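Local coordinates for protein lectin (Cicer arietinum, PDB 3V6N) that agglutinates red blood cells as a chickpea seed albumin with a four-bladed hemopexin-type beta-propeller fold that binds calcium and sodium ions, at residues 123-126 against 131-134; 165-170 against 208-213; 174-179 against 185-190; 193-198 against 214-219. All coordinates share one frame; numbering follows the deposited sequence.

Interaction 1. Residues 123-126 against 131-134; sequences AFRS and EVYL. With NA (sodium ion), chain G; SO4 (sulfate ion), chain H.
F124 holds CG between its backbone N and carbonyl carbon (chi1 72°), while Y133 places CG anti to its carbonyl carbon (chi1 -65°), and these two settings bring the rings together on one face of an antiparallel strand pair. The rings meet obliquely, F124 CE2 lying 3.8 Å from Y133 CD2, and Y133 CB sits over one face of the F124 ring near its rim. F124 and Y133 form a hydrogen-bonded pair: F124 N donates to Y133 O at 2.9 Å, and Y133 N returns a bond to F124 O. Beyond them S126 N donates to E131 O from above the carbonyl plane, extending the pairing past the strand end. One water donates to Y133 OH and E131 OE1 and also bonds S126 OG; S126 OG is hydrogen-bonded to K128 N too, and E131 has a salt bridge to R142. Y133 OH donates to O2 of a sulfate, probably from crystallisation, at 2.6 Å. On the other face A123 CB rests on L134 CG at 4.2 Å. A123 O binds the sodium ion at 2.3 Å, together with the carbonyls of A9, S67 and A176. The pair is the inner hairpin of a hemopexin-type propeller blade, its first strand lining the ion-filled central channel.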
loop_
_atom_site.group_PDB
_atom_site.type_symbol
_atom_site.label_atom_id
_atom_site.label_comp_id
_atom_site.label_asym_id
_atom_site.label_seq_id
_atom_site.Cartn_x
_atom_site.Cartn_y
_atom_site.Cartn_z
ATOM N N ALA A 123 15.479 -9.064 -8.329
ATOM C CA ALA A 123 15.012 -10.382 -8.719
ATOM C C ALA A 123 15.239 -10.591 -10.194
ATOM O O ALA A 123 15.187 -9.633 -10.975
ATOM C CB ALA A 123 13.538 -10.536 -8.391
ATOM N N PHE A 124 15.509 -11.831 -10.587
ATOM C CA PHE A 124 15.489 -12.148 -12.008
ATOM C C PHE A 124 14.996 -13.561 -12.315
ATOM O O PHE A 124 15.176 -14.483 -11.518
ATOM C CB PHE A 124 16.814 -11.809 -12.732
ATOM C CG PHE A 124 17.963 -12.729 -12.411
ATOM C CD1 PHE A 124 18.895 -12.385 -11.435
ATOM C CD2 PHE A 124 18.154 -13.902 -13.131
ATOM C CE1 PHE A 124 19.972 -13.209 -11.155
ATOM C CE2 PHE A 124 19.236 -14.740 -12.850
ATOM C CZ PHE A 124 20.147 -14.388 -11.866
ATOM N N ARG A 125 14.364 -13.684 -13.474
ATOM C CA ARG A 125 13.754 -14.924 -13.938
ATOM C C ARG A 125 14.812 -15.908 -14.431
ATOM O O ARG A 125 15.608 -15.571 -15.308
ATOM C CB ARG A 125 12.731 -14.598 -15.050
ATOM C CG ARG A 125 12.035 -15.777 -15.692
ATOM C CD ARG A 125 10.986 -16.404 -14.790
ATOM N NE ARG A 125 10.058 -17.191 -15.599
ATOM C CZ ARG A 125 10.190 -18.487 -15.869
ATOM N NH1 ARG A 125 11.229 -19.185 -15.397
ATOM N NH2 ARG A 125 9.282 -19.086 -16.628
ATOM N N SER A 126 14.829 -17.112 -13.857
ATOM C CA SER A 126 15.721 -18.187 -14.322
ATOM C C SER A 126 15.339 -18.720 -15.707
ATOM O O SER A 126 14.207 -18.532 -16.159
ATOM C CB SER A 126 15.715 -19.356 -13.317
ATOM O OG SER A 126 16.573 -20.410 -13.729
ATOM N N GLU A 131 11.371 -20.938 -12.308
ATOM C CA GLU A 131 12.213 -20.517 -11.190
ATOM C C GLU A 131 12.615 -19.047 -11.268
ATOM O O GLU A 131 12.712 -18.491 -12.353
ATOM C CB GLU A 131 13.435 -21.438 -11.058
ATOM C CG GLU A 131 13.026 -22.897 -10.835
ATOM C CD GLU A 131 14.171 -23.816 -10.447
ATOM O OE1 GLU A 131 15.313 -23.343 -10.222
ATOM O OE2 GLU A 131 13.922 -25.036 -10.360
ATOM N N VAL A 132 12.823 -18.446 -10.095
ATOM C CA VAL A 132 13.185 -17.042 -9.929
ATOM C C VAL A 132 14.223 -16.900 -8.823
ATOM O O VAL A 132 14.127 -17.554 -7.786
ATOM C CB VAL A 132 11.966 -16.181 -9.518
ATOM C CG1 VAL A 132 12.321 -14.699 -9.548
ATOM C CG2 VAL A 132 10.790 -16.452 -10.436
ATOM N N TYR A 133 15.212 -16.043 -9.050
ATOM C CA TYR A 133 16.162 -15.689 -8.016
ATOM C C TYR A 133 15.791 -14.344 -7.403
ATOM O O TYR A 133 15.499 -13.392 -8.123
ATOM C CB TYR A 133 17.573 -15.655 -8.592
ATOM C CG TYR A 133 18.074 -17.004 -9.061
ATOM C CD1 TYR A 133 18.646 -17.897 -8.154
ATOM C CD2 TYR A 133 17.971 -17.392 -10.393
ATOM C CE1 TYR A 133 19.114 -19.129 -8.563
ATOM C CE2 TYR A 133 18.445 -18.631 -10.820
ATOM C CZ TYR A 133 19.012 -19.489 -9.892
ATOM O OH TYR A 133 19.489 -20.714 -10.263
ATOM N N LEU A 134 15.798 -14.269 -6.075
ATOM C CA LEU A 134 15.440 -13.043 -5.370
ATOM C C LEU A 134 16.521 -12.674 -4.373
ATOM O O LEU A 134 17.101 -13.555 -3.728
ATOM C CB LEU A 134 14.075 -13.167 -4.669
ATOM C CG LEU A 134 12.919 -13.548 -5.602
ATOM C CD1 LEU A 134 12.665 -15.038 -5.465
ATOM C CD2 LEU A 134 11.645 -12.773 -5.303
HETATM NA NA NA G . 14.188 -7.758 -11.916
HETATM S S SO4 H . 22.080 -21.506 -7.848
HETATM O O1 SO4 H . 23.348 -22.261 -7.768
HETATM O O2 SO4 H . 21.201 -22.087 -8.873
HETATM O O3 SO4 H . 21.428 -21.542 -6.534
HETATM O O4 SO4 H . 22.526 -20.162 -8.241
HETATM O O HOH W 1 17.029 -21.710 -11.620
#

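Interaction 2. Residues 165-170 against 208-213; sequences RGTIFE and GGVKKT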
loop_
_atom_site.group_PDB
_atom_site.type_symbol
_atom_site.label_atom_id
_atom_site.label_comp_id
_atom_site.label_asym_id
_atom_site.label_seq_id
_atom_site.Cartn_x
_atom_site.Cartn_y
_atom_site.Cartn_z
ATOM N N ARG A 165 32.356 -12.655 -5.246
ATOM C CA ARG A 165 33.197 -12.386 -4.069
ATOM C C ARG A 165 34.209 -11.304 -4.442
ATOM O O ARG A 165 34.798 -11.352 -5.521
ATOM C CB ARG A 165 33.900 -13.666 -3.605
ATOM C CG ARG A 165 34.510 -13.619 -2.203
ATOM C CD ARG A 165 35.157 -14.952 -1.833
ATOM N NE ARG A 165 34.211 -16.078 -1.903
ATOM C CZ ARG A 165 34.092 -16.916 -2.940
ATOM N NH1 ARG A 165 34.868 -16.785 -4.026
ATOM N NH2 ARG A 165 33.193 -17.891 -2.897
ATOM N N GLY A 166 34.359 -10.301 -3.581
ATOM C CA GLY A 166 35.328 -9.229 -3.809
ATOM C C GLY A 166 34.875 -8.128 -4.750
ATOM O O GLY A 166 35.641 -7.216 -5.043
ATOM N N THR A 167 33.636 -8.213 -5.240
ATOM C CA THR A 167 33.047 -7.155 -6.072
ATOM C C THR A 167 32.041 -6.377 -5.223
ATOM O O THR A 167 31.691 -6.822 -4.134
ATOM C CB THR A 167 32.341 -7.711 -7.336
ATOM O OG1 THR A 167 31.074 -8.279 -6.977
ATOM C CG2 THR A 167 33.202 -8.773 -8.046
ATOM N N ILE A 168 31.570 -5.230 -5.721
ATOM C CA ILE A 168 30.526 -4.442 -5.031
ATOM C C ILE A 168 29.193 -5.197 -4.847
ATOM O O ILE A 168 28.374 -4.828 -3.998
ATOM C CB ILE A 168 30.243 -3.077 -5.729
ATOM C CG1 ILE A 168 29.714 -3.288 -7.158
ATOM C CG2 ILE A 168 31.485 -2.189 -5.717
ATOM C CD1 ILE A 168 29.212 -2.023 -7.828
ATOM N N PHE A 169 28.981 -6.250 -5.627
ATOM C CA PHE A 169 27.737 -7.022 -5.564
ATOM C C PHE A 169 27.684 -8.049 -4.430
ATOM O O PHE A 169 26.638 -8.653 -4.179
ATOM C CB PHE A 169 27.480 -7.711 -6.911
ATOM C CG PHE A 169 27.321 -6.754 -8.054
ATOM C CD1 PHE A 169 26.161 -5.982 -8.180
ATOM C CD2 PHE A 169 28.338 -6.603 -9.000
ATOM C CE1 PHE A 169 26.015 -5.093 -9.236
ATOM C CE2 PHE A 169 28.189 -5.715 -10.060
ATOM C CZ PHE A 169 27.031 -4.958 -10.176
ATOM N N GLU A 170 28.808 -8.230 -3.743
ATOM C CA GLU A 170 28.929 -9.231 -2.698
ATOM C C GLU A 170 27.921 -9.014 -1.562
ATOM O O GLU A 170 27.375 -9.969 -1.021
ATOM C CB GLU A 170 30.360 -9.224 -2.153
ATOM C CG GLU A 170 30.791 -10.501 -1.465
ATOM C CD GLU A 170 32.060 -10.322 -0.655
ATOM O OE1 GLU A 170 33.010 -9.663 -1.142
ATOM O OE2 GLU A 170 32.102 -10.846 0.479
ATOM N N GLY A 208 33.096 -11.101 -13.663
ATOM C CA GLY A 208 34.325 -11.086 -14.467
ATOM C C GLY A 208 34.498 -9.755 -15.187
ATOM O O GLY A 208 35.415 -9.591 -15.997
ATOM N N GLY A 209 33.601 -8.811 -14.897
ATOM C CA GLY A 209 33.708 -7.453 -15.404
ATOM C C GLY A 209 32.648 -6.526 -14.835
ATOM O O GLY A 209 31.525 -6.478 -15.333
ATOM N N VAL A 210 32.999 -5.796 -13.785
ATOM C CA VAL A 210 32.134 -4.735 -13.272
ATOM C C VAL A 210 32.416 -3.448 -14.053
ATOM O O VAL A 210 33.459 -2.827 -13.868
ATOM C CB VAL A 210 32.331 -4.499 -11.763
ATOM C CG1 VAL A 210 31.400 -3.405 -11.268
ATOM C CG2 VAL A 210 32.097 -5.781 -10.986
ATOM N N LYS A 211 31.492 -3.063 -14.931
ATOM C CA LYS A 211 31.663 -1.850 -15.745
ATOM C C LYS A 211 30.616 -0.770 -15.461
ATOM O O LYS A 211 29.753 -0.937 -14.602
ATOM C CB LYS A 211 31.661 -2.174 -17.246
ATOM C CG LYS A 211 32.743 -3.124 -17.719
ATOM C CD LYS A 211 32.133 -4.485 -17.977
ATOM C CE LYS A 211 32.959 -5.288 -18.971
ATOM N NZ LYS A 211 33.948 -6.174 -18.288
ATOM N N LYS A 212 30.709 0.330 -16.200
ATOM C CA LYS A 212 29.805 1.463 -16.061
ATOM C C LYS A 212 28.609 1.338 -16.990
ATOM O O LYS A 212 28.758 1.164 -18.201
ATOM C CB LYS A 212 30.543 2.774 -16.330
ATOM C CG LYS A 212 31.505 3.154 -15.214
ATOM C CD LYS A 212 31.708 4.658 -15.142
ATOM C CE LYS A 212 30.385 5.412 -14.967
ATOM N NZ LYS A 212 30.499 6.850 -15.336
ATOM N N THR A 213 27.420 1.430 -16.408
ATOM C CA THR A 213 26.180 1.271 -17.150
ATOM C C THR A 213 26.074 2.208 -18.364
ATOM O O THR A 213 25.584 1.800 -19.430
ATOM C CB THR A 213 24.960 1.410 -16.212
ATOM O OG1 THR A 213 25.123 0.527 -15.087
ATOM C CG2 THR A 213 23.664 1.052 -16.937
#
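The loop 165-170 passes over V210 of strand 210-212 without backbone pairing, T167 and V210 having the nearest CA atoms at 7.7 Å. V210 is the one residue of 208-213 that carries the contact; its two methyls share F169 CE2, and each has a further neighbour. CG2 lies 4.1 Å from T167 CB and 4.0 Å from F169 CE2, meeting the F169 ring at its edge, near the ring plane. CG1 approaches the same CE2 and also I168 CD1, the latter at 4.3 Å, so the valine fits against three successive side chains of the loop. With CG1 anti to the backbone N (chi1 -179°), V210 splays both branches toward them. The contact is small and wholly apolar. The loop's shape is set from within: T167 OG1 accepts from F169 N at 3.2 Å, an ST turn, and its hydroxyl donates to L164 O. E170 OE1 receives G166 N at 2.9 Å from above the carboxylate plane. F169 continues over the middle strands of the last blade, touching L187 and K189 of strand 184-189 and A194 of strand 192-197, while I168 packs on Y192; the loop thereby connects helix 157-160, which R165 and E170 touch, to the sheet edged by strand 210-212.

Interaction 3. Residues 174-179 against 185-190; sequences DSAFAS and AYLFKG. With CA (calcium ion), chain D; NA (sodium ion), chain G.
One face of the F177 ring is covered by Y186 CD2, which stands 3.7 Å above the plane and toward the rim; the two planes are 29° from parallel and displaced, so only the rims lie over one another. F188 meets F177 rim to rim, F188 CE1 lying 3.8 Å from F177 CD1, and the in-plane edge of the F188 ring also borders the backbone of S175. The three rings form an aromatic cluster on one face of the hairpin. Beneath them F177 and Y186 pair through two backbone bonds, the one from Y186 N to F177 O being nearly straight (173°). D174 and S175 both face F188, a classic beta bulge: D174 N donates to F188 O at 2.9 Å and F188 N to S175 O at 2.8 Å. D174 OD2 takes a weak bond from G190 N. On the opposite face A176 CB touches L187 CD2. A water joins S179 OG, which also bonds K181 N, to Y186 OH, itself bonded to Y216 OH. The carbonyls of D174, just before the strand, and of A176 within it turn to the central channel: D174 O binds calcium at 2.3 Å beside two waters, and A176 O binds sodium at 2.2 Å. Four such segments supply the stacked ion sites of the hemopexin-fold propeller.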
loop_
_atom_site.group_PDB
_atom_site.type_symbol
_atom_site.label_atom_id
_atom_site.label_comp_id
_atom_site.label_asym_id
_atom_site.label_seq_id
_atom_site.Cartn_x
_atom_site.Cartn_y
_atom_site.Cartn_z
ATOM N N ASP A 174 20.891 -3.789 -6.394
ATOM C CA ASP A 174 19.816 -2.795 -6.354
ATOM C C ASP A 174 18.682 -3.239 -7.277
ATOM O O ASP A 174 17.517 -2.958 -7.018
ATOM C CB ASP A 174 20.329 -1.406 -6.802
ATOM C CG ASP A 174 21.135 -0.679 -5.723
ATOM O OD1 ASP A 174 21.203 -1.203 -4.587
ATOM O OD2 ASP A 174 21.702 0.430 -6.000
ATOM N N SER A 175 19.052 -3.957 -8.338
ATOM C CA SER A 175 18.176 -4.260 -9.453
ATOM C C SER A 175 18.794 -5.323 -10.356
ATOM O O SER A 175 20.012 -5.480 -10.371
ATOM C CB SER A 175 17.948 -2.978 -10.252
ATOM O OG SER A 175 17.131 -3.235 -11.350
ATOM N N ALA A 176 17.956 -6.041 -11.105
ATOM C CA ALA A 176 18.394 -7.092 -12.029
ATOM C C ALA A 176 17.333 -7.435 -13.092
ATOM O O ALA A 176 16.121 -7.255 -12.860
ATOM C CB ALA A 176 18.765 -8.357 -11.260
ATOM N N PHE A 177 17.790 -7.908 -14.248
ATOM C CA PHE A 177 16.918 -8.575 -15.205
ATOM C C PHE A 177 17.651 -9.658 -15.987
ATOM O O PHE A 177 18.883 -9.625 -16.134
ATOM C CB PHE A 177 16.110 -7.600 -16.116
ATOM C CG PHE A 177 16.908 -6.926 -17.223
ATOM C CD1 PHE A 177 17.499 -5.679 -17.020
ATOM C CD2 PHE A 177 16.986 -7.498 -18.501
ATOM C CE1 PHE A 177 18.197 -5.037 -18.040
ATOM C CE2 PHE A 177 17.674 -6.860 -19.529
ATOM C CZ PHE A 177 18.278 -5.626 -19.307
ATOM N N ALA A 178 16.889 -10.646 -16.435
ATOM C CA ALA A 178 17.448 -11.741 -17.199
ATOM C C ALA A 178 17.484 -11.337 -18.677
ATOM O O ALA A 178 16.598 -10.658 -19.161
ATOM C CB ALA A 178 16.619 -13.006 -16.992
ATOM N N SER A 179 18.531 -11.729 -19.378
ATOM C CA SER A 179 18.664 -11.403 -20.789
ATOM C C SER A 179 17.815 -12.348 -21.615
ATOM O O SER A 179 17.432 -13.433 -21.143
ATOM C CB SER A 179 20.118 -11.565 -21.214
ATOM O OG SER A 179 20.331 -11.137 -22.548
ATOM N N ALA A 185 22.257 -12.629 -17.419
ATOM C CA ALA A 185 21.484 -11.730 -16.601
ATOM C C ALA A 185 22.336 -10.497 -16.324
ATOM O O ALA A 185 23.577 -10.561 -16.363
ATOM C CB ALA A 185 21.081 -12.417 -15.306
ATOM N N TYR A 186 21.666 -9.382 -16.061
ATOM C CA TYR A 186 22.325 -8.146 -15.697
ATOM C C TYR A 186 22.041 -7.834 -14.233
ATOM O O TYR A 186 20.905 -7.963 -13.768
ATOM C CB TYR A 186 21.839 -6.989 -16.570
ATOM C CG TYR A 186 22.134 -7.147 -18.053
ATOM C CD1 TYR A 186 23.278 -6.579 -18.629
ATOM C CD2 TYR A 186 21.273 -7.864 -18.880
ATOM C CE1 TYR A 186 23.547 -6.725 -19.990
ATOM C CE2 TYR A 186 21.539 -8.013 -20.228
ATOM C CZ TYR A 186 22.668 -7.436 -20.780
ATOM O OH TYR A 186 22.905 -7.589 -22.125
ATOM N N LEU A 187 23.079 -7.436 -13.516
ATOM C CA LEU A 187 22.961 -6.989 -12.126
ATOM C C LEU A 187 23.307 -5.517 -12.082
ATOM O O LEU A 187 24.215 -5.081 -12.759
ATOM C CB LEU A 187 23.907 -7.780 -11.211
ATOM C CG LEU A 187 23.942 -9.314 -11.339
ATOM C CD1 LEU A 187 24.937 -9.898 -10.337
ATOM C CD2 LEU A 187 22.558 -9.942 -11.152
ATOM N N PHE A 188 22.580 -4.745 -11.291
ATOM C CA PHE A 188 22.847 -3.310 -11.193
ATOM C C PHE A 188 23.114 -2.886 -9.754
ATOM O O PHE A 188 22.499 -3.409 -8.814
ATOM C CB PHE A 188 21.680 -2.499 -11.788
ATOM C CG PHE A 188 21.394 -2.831 -13.235
ATOM C CD1 PHE A 188 20.414 -3.758 -13.573
ATOM C CD2 PHE A 188 22.125 -2.229 -14.258
ATOM C CE1 PHE A 188 20.159 -4.072 -14.909
ATOM C CE2 PHE A 188 21.888 -2.543 -15.593
ATOM C CZ PHE A 188 20.900 -3.467 -15.920
ATOM N N LYS A 189 24.029 -1.933 -9.603
ATOM C CA LYS A 189 24.269 -1.262 -8.331
ATOM C C LYS A 189 24.945 0.098 -8.569
ATOM O O LYS A 189 26.062 0.169 -9.112
ATOM C CB LYS A 189 25.116 -2.131 -7.389
ATOM C CG LYS A 189 25.171 -1.604 -5.961
ATOM C CD LYS A 189 25.851 -2.625 -5.070
ATOM C CE LYS A 189 25.571 -2.400 -3.591
ATOM N NZ LYS A 189 26.227 -3.544 -2.894
ATOM N N GLY A 190 24.260 1.171 -8.159
ATOM C CA GLY A 190 24.767 2.526 -8.363
ATOM C C GLY A 190 24.993 2.752 -9.841
ATOM O O GLY A 190 24.140 2.414 -10.651
HETATM CA CA CA D . 15.627 -2.471 -5.810
HETATM NA NA NA G . 14.188 -7.758 -11.916
HETATM O O HOH W 2 23.008 -10.361 -22.769
HETATM O O HOH W 3 17.243 -1.878 -4.187
HETATM O O HOH W 4 14.383 -2.606 -3.611
#

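Interaction 4. Residues 193-198 against 214-219; sequences YARINF and LDYWPS
Y193 and Y216 direct their side chains at about a right angle to each other, their ring planes 35° apart and their centroids separated by 5.0 Å. The phenol end of Y193 does the touching: its OH approaches Y216 CD1 to 3.2 Å, and Y193 CE1 lies 3.6 Å from Y216 CB. Y193 CE2 stands over one face of the Y216 ring, toward the rim, so the strand's tyrosine leans across the root of the helix's tyrosine. A first torsion of 83° in Y193 sets CG between the backbone N and the carbonyl carbon and sends the ring toward helix 213-216. In the hemopexin-type blade this helix follows the outermost strand, 210-212, and here it folds back against strand 192-197, the next strand inward. R195 arrives from two residues further along the same strand. Its guanidinium plane lies within 4° of parallel to the Y216 ring, but the R195 atom closest to Y216 is CD, 4.1 Å from Y216 OH, so the two are not stacked. That hydroxyl is hydrogen-bonded to Y186 OH, which links the helix to strand 184-189 as well. W217 sets CZ2 at the in-plane edge of the Y216 ring, while its indole NE1 donates to Y31 O.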
loop_
_atom_site.group_PDB
_atom_site.type_symbol
_atom_site.label_atom_id
_atom_site.label_comp_id
_atom_site.label_asym_id
_atom_site.label_seq_id
_atom_site.Cartn_x
_atom_site.Cartn_y
_atom_site.Cartn_z
ATOM N N TYR A 193 27.088 -2.017 -13.490
ATOM C CA TYR A 193 26.396 -3.240 -13.843
ATOM C C TYR A 193 27.436 -4.347 -14.007
ATOM O O TYR A 193 28.627 -4.075 -14.206
ATOM C CB TYR A 193 25.599 -3.073 -15.156
ATOM C CG TYR A 193 26.452 -3.256 -16.404
ATOM C CD1 TYR A 193 27.271 -2.213 -16.876
ATOM C CD2 TYR A 193 26.479 -4.474 -17.089
ATOM C CE1 TYR A 193 28.072 -2.380 -17.997
ATOM C CE2 TYR A 193 27.276 -4.642 -18.217
ATOM C CZ TYR A 193 28.065 -3.596 -18.661
ATOM O OH TYR A 193 28.871 -3.758 -19.777
ATOM N N ALA A 194 26.977 -5.591 -13.900
ATOM C CA ALA A 194 27.726 -6.749 -14.364
ATOM C C ALA A 194 26.805 -7.594 -15.221
ATOM O O ALA A 194 25.622 -7.750 -14.906
ATOM C CB ALA A 194 28.227 -7.571 -13.189
ATOM N N ARG A 195 27.347 -8.123 -16.308
ATOM C CA ARG A 195 26.661 -9.118 -17.102
ATOM C C ARG A 195 27.232 -10.459 -16.672
ATOM O O ARG A 195 28.400 -10.714 -16.888
ATOM C CB ARG A 195 26.892 -8.848 -18.591
ATOM C CG ARG A 195 26.152 -9.768 -19.554
ATOM C CD ARG A 195 26.273 -9.264 -20.993
ATOM N NE ARG A 195 27.663 -8.989 -21.342
ATOM C CZ ARG A 195 28.446 -9.788 -22.062
ATOM N NH1 ARG A 195 27.984 -10.927 -22.559
ATOM N NH2 ARG A 195 29.698 -9.434 -22.302
ATOM N N ILE A 196 26.411 -11.297 -16.040
ATOM C CA ILE A 196 26.837 -12.625 -15.591
ATOM C C ILE A 196 26.293 -13.752 -16.481
ATOM O O ILE A 196 25.271 -13.583 -17.150
ATOM C CB ILE A 196 26.459 -12.880 -14.112
ATOM C CG1 ILE A 196 24.945 -13.039 -13.946
ATOM C CG2 ILE A 196 26.969 -11.749 -13.225
ATOM C CD1 ILE A 196 24.514 -13.585 -12.605
ATOM N N ASN A 197 27.000 -14.881 -16.511
ATOM C CA ASN A 197 26.504 -16.124 -17.122
ATOM C C ASN A 197 26.273 -17.101 -15.983
ATOM O O ASN A 197 27.150 -17.282 -15.126
ATOM C CB ASN A 197 27.491 -16.698 -18.146
ATOM C CG ASN A 197 26.923 -17.897 -18.917
ATOM O OD1 ASN A 197 26.998 -19.049 -18.468
ATOM N ND2 ASN A 197 26.370 -17.633 -20.093
ATOM N N PHE A 198 25.085 -17.698 -15.940
ATOM C CA PHE A 198 24.720 -18.582 -14.827
ATOM C C PHE A 198 24.214 -19.926 -15.358
ATOM O O PHE A 198 23.708 -20.006 -16.480
ATOM C CB PHE A 198 23.693 -17.910 -13.872
ATOM C CG PHE A 198 22.333 -17.668 -14.495
ATOM C CD1 PHE A 198 22.098 -16.546 -15.281
ATOM C CD2 PHE A 198 21.290 -18.574 -14.303
ATOM C CE1 PHE A 198 20.854 -16.334 -15.869
ATOM C CE2 PHE A 198 20.046 -18.371 -14.881
ATOM C CZ PHE A 198 19.824 -17.249 -15.670
ATOM N N LEU A 214 26.544 3.446 -18.199
ATOM C CA LEU A 214 26.495 4.460 -19.262
ATOM C C LEU A 214 27.426 4.154 -20.450
ATOM O O LEU A 214 27.150 4.580 -21.571
ATOM C CB LEU A 214 26.744 5.874 -18.699
ATOM C CG LEU A 214 25.596 6.488 -17.874
ATOM C CD1 LEU A 214 25.999 7.800 -17.217
ATOM C CD2 LEU A 214 24.342 6.681 -18.726
ATOM N N ASP A 215 28.512 3.416 -20.213
ATOM C CA ASP A 215 29.354 2.934 -21.319
ATOM C C ASP A 215 28.645 1.857 -22.164
ATOM O O ASP A 215 28.820 1.802 -23.382
ATOM C CB ASP A 215 30.689 2.375 -20.810
ATOM C CG ASP A 215 31.593 3.437 -20.183
ATOM O OD1 ASP A 215 31.358 4.647 -20.379
ATOM O OD2 ASP A 215 32.568 3.050 -19.498
ATOM N N TYR A 216 27.852 1.005 -21.517
ATOM C CA TYR A 216 27.170 -0.098 -22.208
ATOM C C TYR A 216 25.868 0.364 -22.887
ATOM O O TYR A 216 25.523 -0.124 -23.970
ATOM C CB TYR A 216 26.902 -1.229 -21.212
ATOM C CG TYR A 216 26.369 -2.535 -21.788
ATOM C CD1 TYR A 216 27.207 -3.414 -22.459
ATOM C CD2 TYR A 216 25.035 -2.913 -21.601
ATOM C CE1 TYR A 216 26.742 -4.627 -22.951
ATOM C CE2 TYR A 216 24.550 -4.116 -22.106
ATOM C CZ TYR A 216 25.414 -4.969 -22.778
ATOM O OH TYR A 216 24.971 -6.165 -23.270
ATOM N N TRP A 217 25.159 1.294 -22.245
ATOM C CA TRP A 217 23.972 1.907 -22.812
ATOM C C TRP A 217 24.070 3.423 -22.878
ATOM O O TRP A 217 23.485 4.121 -22.027
ATOM C CB TRP A 217 22.720 1.504 -22.034
ATOM C CG TRP A 217 22.389 0.032 -22.094
ATOM C CD1 TRP A 217 22.345 -0.785 -23.221
ATOM C CD2 TRP A 217 22.015 -0.842 -20.972
ATOM N NE1 TRP A 217 22.003 -2.067 -22.883
ATOM C CE2 TRP A 217 21.775 -2.170 -21.553
ATOM C CE3 TRP A 217 21.858 -0.663 -19.597
ATOM C CZ2 TRP A 217 21.419 -3.265 -20.770
ATOM C CZ3 TRP A 217 21.479 -1.770 -18.820
ATOM C CH2 TRP A 217 21.279 -3.039 -19.392
ATOM N N PRO A 218 24.790 3.960 -23.900
ATOM C CA PRO A 218 24.853 5.412 -24.082
ATOM C C PRO A 218 23.492 6.094 -24.242
ATOM O O PRO A 218 23.370 7.284 -23.947
ATOM C CB PRO A 218 25.689 5.569 -25.368
ATOM C CG PRO A 218 26.573 4.364 -25.378
ATOM C CD PRO A 218 25.701 3.259 -24.826
ATOM N N SER A 219 22.486 5.356 -24.714
ATOM C CA SER A 219 21.137 5.907 -24.873
ATOM C C SER A 219 20.507 6.361 -23.544
ATOM O O SER A 219 19.512 7.079 -23.546
ATOM C CB SER A 219 20.214 4.908 -25.591
ATOM O OG SER A 219 19.942 3.762 -24.786
#

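Following the chain, interaction 1 closes first, across the short turn of the hairpin 122-136 in the third blade. Interaction 2 opens next at the loop 165-170 and closes only at 208-213, after most of the last blade. Interaction 3, the inner hairpin of that blade, is nested inside this loop. Interaction 4 starts within it too, at 193-198, but ends beyond it at 214-219, so it crosses interaction 2. Interactions 1 and 3 share the sodium ion and touch through A123 and A176 and through R125 and A178, joining neighbouring blades at the central channel. Interactions 2 and 4 bind the outer strands of the last blade to its loop and helix.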